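Local coordinates for polyhedrin (Simulium ubiquitum cypovirus, PDB 5A9A), which forms the crystalline matrix of cypovirus polyhedra, the microcrystalline occlusion bodies that probably protect embedded virus particles outside the insect host, at residues D183-Y186 against G192-I195. Numbering follows the deposited sequence.
Sequences DNRY and GQVI
The side chain of Arg185 arches over the CG2 methyl of Val194. At the root, CB of Arg185 lies 3.7 Å from CG2 of Val194. The chain then runs on extended to CD and turns at chi3 (69°). That turn brings NE back to 3.8 Å from CG2 of Val194. The same methyl lies over one face of the guanidinium. At the tip, NH2 of Arg185 is 3.3 Å from NE2 of Gln193. Both are donors, so no hydrogen bond joins them. Asp31 holds the two together: OD1 forms a salt bridge with Arg185 NH2, and OD2 accepts from Gln193 NE2. Arg185 NH1 is hydrogen-bonded to Gln30.

The other methyl of Val194, CG1, meets Tyr186, 3.7 Å from its CE1. The Tyr186 hydroxyl makes a weak hydrogen bond to Gln196 of a second subunit. Ile195, next on the helix, packs on Ile195 of that subunit. Within the loop, Asn184 OD1 accepts from Tyr186 N at 3.0 Å, with the donor well above the carbonyl plane. This Asx turn lies in the loop that leads into helix 191-197. The start of the helix packs back against the loop, at a subunit interface of the three-chain assembly.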
loop_
_atom_site.group_PDB
_atom_site.type_symbol
_atom_site.label_atom_id
_atom_site.label_comp_id
_atom_site.label_asym_id
_atom_site.label_seq_id
_atom_site.Cartn_x
_atom_site.Cartn_y
_atom_site.Cartn_z
ATOM N N ASP A 183 -10.983 -2.828 26.207
ATOM C CA ASP A 183 -10.268 -1.605 25.860
ATOM C C ASP A 183 -10.138 -1.464 24.350
ATOM O O ASP A 183 -9.243 -2.045 23.736
ATOM C CB ASP A 183 -8.880 -1.576 26.494
ATOM C CG ASP A 183 -8.156 -0.260 26.249
ATOM O OD1 ASP A 183 -8.670 0.571 25.472
ATOM O OD2 ASP A 183 -7.072 -0.049 26.833
ATOM N N ASN A 184 -11.031 -0.683 23.756
ATOM C CA ASN A 184 -10.972 -0.410 22.328
ATOM C C ASN A 184 -9.845 0.564 22.024
ATOM O O ASN A 184 -9.931 1.744 22.360
ATOM C CB ASN A 184 -12.298 0.173 21.847
ATOM C CG ASN A 184 -12.322 0.406 20.354
ATOM O OD1 ASN A 184 -11.427 -0.035 19.632
ATOM N ND2 ASN A 184 -13.356 1.095 19.879
ATOM N N ARG A 185 -8.787 0.073 21.386
ATOM C CA ARG A 185 -7.636 0.917 21.080
ATOM C C ARG A 185 -7.905 1.849 19.900
ATOM O O ARG A 185 -7.039 2.626 19.503
ATOM C CB ARG A 185 -6.392 0.065 20.832
ATOM C CG ARG A 185 -5.749 -0.426 22.121
ATOM C CD ARG A 185 -4.596 -1.374 21.855
ATOM N NE ARG A 185 -3.450 -0.700 21.252
ATOM C CZ ARG A 185 -2.457 -1.332 20.633
ATOM N NH1 ARG A 185 -2.478 -2.654 20.513
ATOM N NH2 ARG A 185 -1.449 -0.639 20.115
ATOM N N TYR A 186 -9.111 1.778 19.350
ATOM C CA TYR A 186 -9.541 2.761 18.364
ATOM C C TYR A 186 -10.189 3.944 19.066
ATOM O O TYR A 186 -10.775 4.818 18.430
ATOM C CB TYR A 186 -10.468 2.120 17.335
ATOM C CG TYR A 186 -9.700 1.183 16.446
ATOM C CD1 TYR A 186 -8.924 1.674 15.408
ATOM C CD2 TYR A 186 -9.712 -0.189 16.669
ATOM C CE1 TYR A 186 -8.196 0.830 14.601
ATOM C CE2 TYR A 186 -8.989 -1.045 15.863
ATOM C CZ TYR A 186 -8.230 -0.527 14.834
ATOM O OH TYR A 186 -7.505 -1.373 14.030
ATOM N N GLY A 192 -3.925 6.630 17.483
ATOM C CA GLY A 192 -2.765 7.129 16.762
ATOM C C GLY A 192 -1.690 6.058 16.643
ATOM O O GLY A 192 -1.131 5.822 15.571
ATOM N N GLN A 193 -1.409 5.400 17.760
ATOM C CA GLN A 193 -0.398 4.351 17.803
ATOM C C GLN A 193 -0.801 3.143 16.955
ATOM O O GLN A 193 0.026 2.566 16.251
ATOM C CB GLN A 193 -0.157 3.919 19.249
ATOM C CG GLN A 193 0.713 2.680 19.395
ATOM C CD GLN A 193 0.961 2.323 20.845
ATOM O OE1 GLN A 193 0.911 3.185 21.725
ATOM N NE2 GLN A 193 1.222 1.045 21.106
ATOM N N VAL A 194 -2.071 2.760 17.025
ATOM C CA VAL A 194 -2.561 1.635 16.236
ATOM C C VAL A 194 -2.358 1.904 14.745
ATOM O O VAL A 194 -1.829 1.062 14.021
ATOM C CB VAL A 194 -4.054 1.356 16.503
ATOM C CG1 VAL A 194 -4.601 0.351 15.492
ATOM C CG2 VAL A 194 -4.257 0.845 17.923
ATOM N N ILE A 195 -2.770 3.085 14.296
ATOM C CA ILE A 195 -2.679 3.445 12.884
ATOM C C ILE A 195 -1.232 3.480 12.395
ATOM O O ILE A 195 -0.917 2.926 11.342
ATOM C CB ILE A 195 -3.332 4.812 12.614
ATOM C CG1 ILE A 195 -4.848 4.713 12.793
ATOM C CG2 ILE A 195 -3.000 5.293 11.208
ATOM C CD1 ILE A 195 -5.547 6.052 12.892
#